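Local coordinates for designed helical repeat protein (Synthetic construct, PDB 5CWF) that has no known natural function but was designed de novo to fold into a helical repeat protein, and carries calcium ions in the crystal, at residues R150-D153 / A154-N158; D159-T162 / A163-I166. All coordinates share one frame; numbering follows the deposited sequence.

Contact 1 (R150-D153 / A154-N158)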
# COMPACT_ATOMS: atom_id res chain seq x y z
N ARG A 150 -11.04 -7.45 5.06
CA ARG A 150 -10.60 -8.84 5.26
C ARG A 150 -9.08 -8.99 5.09
O ARG A 150 -8.46 -9.80 5.78
CB ARG A 150 -11.33 -9.76 4.29
CG ARG A 150 -12.79 -9.89 4.63
CD ARG A 150 -13.57 -10.70 3.62
NE ARG A 150 -12.99 -12.03 3.41
CZ ARG A 150 -13.10 -12.72 2.28
NH1 ARG A 150 -13.80 -12.24 1.26
NH2 ARG A 150 -12.53 -13.92 2.18
N VAL A 151 -8.49 -8.18 4.22
CA VAL A 151 -7.03 -8.18 4.05
C VAL A 151 -6.37 -7.71 5.35
O VAL A 151 -5.40 -8.32 5.82
CB VAL A 151 -6.60 -7.26 2.88
CG1 VAL A 151 -5.07 -7.15 2.81
CG2 VAL A 151 -7.14 -7.78 1.57
N LEU A 152 -6.92 -6.66 5.94
CA LEU A 152 -6.41 -6.16 7.21
C LEU A 152 -6.52 -7.22 8.30
O LEU A 152 -5.57 -7.42 9.08
CB LEU A 152 -7.15 -4.85 7.58
CG LEU A 152 -6.82 -4.20 8.93
CD1 LEU A 152 -5.31 -3.97 9.07
CD2 LEU A 152 -7.56 -2.88 9.06
N ASP A 153 -7.64 -7.94 8.35
CA ASP A 153 -7.81 -8.99 9.35
C ASP A 153 -6.79 -10.11 9.11
O ASP A 153 -6.19 -10.65 10.07
CB ASP A 153 -9.25 -9.55 9.32
CG ASP A 153 -10.28 -8.59 9.92
OD1 ASP A 153 -9.89 -7.72 10.74
OD2 ASP A 153 -11.48 -8.69 9.57
N ALA A 154 -6.55 -10.42 7.84
CA ALA A 154 -5.56 -11.45 7.48
C ALA A 154 -4.16 -11.06 7.90
O ALA A 154 -3.37 -11.91 8.28
CB ALA A 154 -5.58 -11.72 5.97
N ALA A 155 -3.82 -9.78 7.76
CA ALA A 155 -2.54 -9.30 8.23
C ALA A 155 -2.46 -9.45 9.76
O ALA A 155 -1.43 -9.85 10.31
CB ALA A 155 -2.33 -7.86 7.81
N LYS A 156 -3.56 -9.12 10.42
CA LYS A 156 -3.62 -9.22 11.88
C LYS A 156 -3.46 -10.66 12.37
O LYS A 156 -2.91 -10.90 13.45
CB LYS A 156 -4.94 -8.63 12.40
CG LYS A 156 -5.02 -7.11 12.34
CD LYS A 156 -6.39 -6.56 12.71
CE LYS A 156 -6.40 -5.03 12.66
NZ LYS A 156 -7.72 -4.42 13.03
N ASN A 157 -3.91 -11.61 11.55
CA ASN A 157 -3.81 -13.02 11.88
C ASN A 157 -2.59 -13.71 11.26
O ASN A 157 -2.47 -14.94 11.35
CB ASN A 157 -5.07 -13.75 11.41
CG ASN A 157 -6.31 -13.30 12.16
OD1 ASN A 157 -6.24 -12.94 13.33
ND2 ASN A 157 -7.45 -13.38 11.50
N ASN A 158 -1.72 -12.93 10.62
CA ASN A 158 -0.54 -13.47 9.93
C ASN A 158 -0.93 -14.65 9.03
O ASN A 158 -0.36 -15.72 9.10
CB ASN A 158 0.55 -13.88 10.93
CG ASN A 158 1.96 -13.70 10.37
OD1 ASN A 158 2.29 -12.65 9.79
ND2 ASN A 158 2.78 -14.72 10.52
O HOH W 1 -9.64 -5.39 11.45

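Contact 2 (D159-T162 / A163-I166). With CA (calcium ion), chain J.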
# COMPACT_ATOMS: atom_id res chain seq x y z
N ASP A 159 -1.96 -14.43 8.22
CA ASP A 159 -2.63 -15.51 7.49
C ASP A 159 -2.43 -15.35 5.97
O ASP A 159 -3.23 -14.68 5.30
CB ASP A 159 -4.12 -15.52 7.87
CG ASP A 159 -4.89 -16.66 7.24
OD1 ASP A 159 -4.35 -17.39 6.39
OD2 ASP A 159 -6.08 -16.81 7.61
N ASP A 160 -1.37 -15.96 5.45
CA ASP A 160 -1.01 -15.80 4.04
C ASP A 160 -1.99 -16.54 3.13
O ASP A 160 -2.27 -16.10 2.02
CB ASP A 160 0.44 -16.27 3.76
CG ASP A 160 0.75 -17.69 4.27
OD1 ASP A 160 0.49 -18.00 5.45
OD2 ASP A 160 1.32 -18.50 3.50
N GLU A 161 -2.53 -17.66 3.61
CA GLU A 161 -3.47 -18.44 2.81
C GLU A 161 -4.74 -17.63 2.54
O GLU A 161 -5.26 -17.57 1.42
CB GLU A 161 -3.78 -19.78 3.51
CG GLU A 161 -2.60 -20.78 3.52
CD GLU A 161 -1.57 -20.57 4.66
OE1 GLU A 161 -1.86 -19.79 5.60
OE2 GLU A 161 -0.48 -21.20 4.61
N THR A 162 -5.25 -16.98 3.58
CA THR A 162 -6.45 -16.15 3.43
C THR A 162 -6.17 -14.93 2.56
O THR A 162 -7.00 -14.53 1.75
CB THR A 162 -6.99 -15.74 4.81
OG1 THR A 162 -7.37 -16.93 5.52
CG2 THR A 162 -8.21 -14.84 4.69
N ALA A 163 -4.98 -14.35 2.68
CA ALA A 163 -4.63 -13.22 1.81
C ALA A 163 -4.72 -13.63 0.33
O ALA A 163 -5.29 -12.90 -0.50
CB ALA A 163 -3.24 -12.71 2.15
N ARG A 164 -4.19 -14.80 -0.00
CA ARG A 164 -4.22 -15.26 -1.39
C ARG A 164 -5.66 -15.47 -1.88
O ARG A 164 -5.97 -15.17 -3.03
CB ARG A 164 -3.40 -16.55 -1.57
CG ARG A 164 -1.89 -16.29 -1.58
CD ARG A 164 -1.08 -17.54 -2.01
NE ARG A 164 -1.13 -18.62 -1.03
CZ ARG A 164 -0.25 -18.83 -0.06
NH1 ARG A 164 0.84 -18.07 0.08
NH2 ARG A 164 -0.44 -19.83 0.76
N GLU A 165 -6.53 -15.98 -1.02
CA GLU A 165 -7.93 -16.16 -1.39
C GLU A 165 -8.62 -14.83 -1.67
O GLU A 165 -9.42 -14.72 -2.60
CB GLU A 165 -8.69 -16.91 -0.29
CG GLU A 165 -10.17 -17.06 -0.59
CD GLU A 165 -10.42 -17.72 -1.94
OE1 GLU A 165 -9.71 -18.69 -2.28
OE2 GLU A 165 -11.32 -17.25 -2.67
N ILE A 166 -8.32 -13.81 -0.86
CA ILE A 166 -8.93 -12.50 -1.09
C ILE A 166 -8.44 -11.94 -2.43
O ILE A 166 -9.21 -11.34 -3.15
CB ILE A 166 -8.62 -11.51 0.05
CG1 ILE A 166 -9.26 -11.97 1.36
CG2 ILE A 166 -9.12 -10.12 -0.29
CD1 ILE A 166 -8.61 -11.36 2.59
CA CA J . 0.48 -19.98 6.73
O HOH W 2 -0.71 -18.67 8.29

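Contact 1 (R150-D153 / A154-N158)
K156 lies one helical turn after L152 and three residues after D153, and its side chain crosses those of L152 and D153 at a slant. At the root, CB of K156 sits 3.3 Å from the carbonyl O of D153. CG swings anti to the carbonyl carbon (chi1 -74°), which brings it against the carbonyl O of L152. CD passes near both that oxygen and, more loosely, OD1 of D153. Beyond CG the chain is fully extended, and its CE reaches the isobutyl group of L152, 3.8 Å from CG of L152 and 3.9 Å from CD1 of L152. The ammonium group at the tip does not bond D153 directly: NZ of K156 is 4.6 Å from OD1 of D153. A water lies between them. It accepts from NZ of K156 at 2.7 Å; its approach to OD1 of D153, at 2.4 Å, is so short that this half of the bridge is doubtful.

Backbone bonds run through the same turn. The N-H groups of A154, A155, K156 and N157 donate to the carbonyls of R150, V151, L152 and D153 in turn. The last of these, N157 N to D153 O, is the most bent at 135°, and N157 is where the chain leaves helical geometry. N158 then takes a positive phi of 48° and acts as the C-prime residue of a Schellman motif. Its N donates to A155 O at 3.1 Å.

On another side of the helix V151 packs against helix 115-134, while NH1 of R150 is hydrogen-bonded to OE1 of Q169 in helix 160-176. K156 also touches L108 of helix 93-111. It thus sets its CE against L152 and its ammonium group beside a water. Any electrostatic link to D153 is probably modest, since the charges stay apart at this exposed surface.

Contact 2 (D159-T162 / A163-I166)
Charge and metal bonds gather D160, E161 and R164 at the start of helix 160-176. D160 shares out its carboxylate. OD1 of D160 binds the calcium ion at 2.4 Å, while OD2 makes a weak, long salt bridge to NH1 of R164 at 3.5 Å. E161 grips the same ion with both oxygens, and a water is a further ligand. R164 bends at chi3 (-68°), and this folds its guanidinium back over the first turn, where D160 O lies over the centre of one face. The plane stands 85° from the D160 carboxylate. NH2 of R164 also rests 3.6 Å from CG of E161. An alanine in place of R164 would probably leave OD2 of D160 without this positive mate and uncover CG of E161.

Capping bonds come from D159, the N-cap residue. OD1 of D159 accepts from T162 N at 3.0 Å, the donor standing above the carboxylate plane. T162 OG1 donates to OD2 of D159 in a very short bond.

Backbone bonds continue the helix: the N-H groups of A163, R164, E165 and I166 donate to the carbonyl oxygens of D159, D160, E161 and T162 in turn.

Apolar contact is slight: CG2 of T162 meets CD1 of I166 at 4.1 Å. I166 also packs on L147 of helix 138-156, and A163 on I121 of helix 115-134.

Together these form an aspartate-capped helix N-terminus, with a calcium site of adjacent acidic residues on its first turn.

How the contacts relate
Contact 1 comes first along the chain and contact 2 follows at once. Their centres are about 8 Å apart, on the same side of the chain's centre. Contact 1 closes helix 138-156, and contact 2 opens helix 160-176, the last helix of the model. The short connection between them turns the chain back, with D159 N probably bonded to A154 O as part of the Schellman ending. CD1 of I166 then packs 3.5 Å from the backbone C of R150. One helix end and the next helix start therefore form a compact alpha-hairpin, consistent with the close helix packing of a designed helical repeat protein.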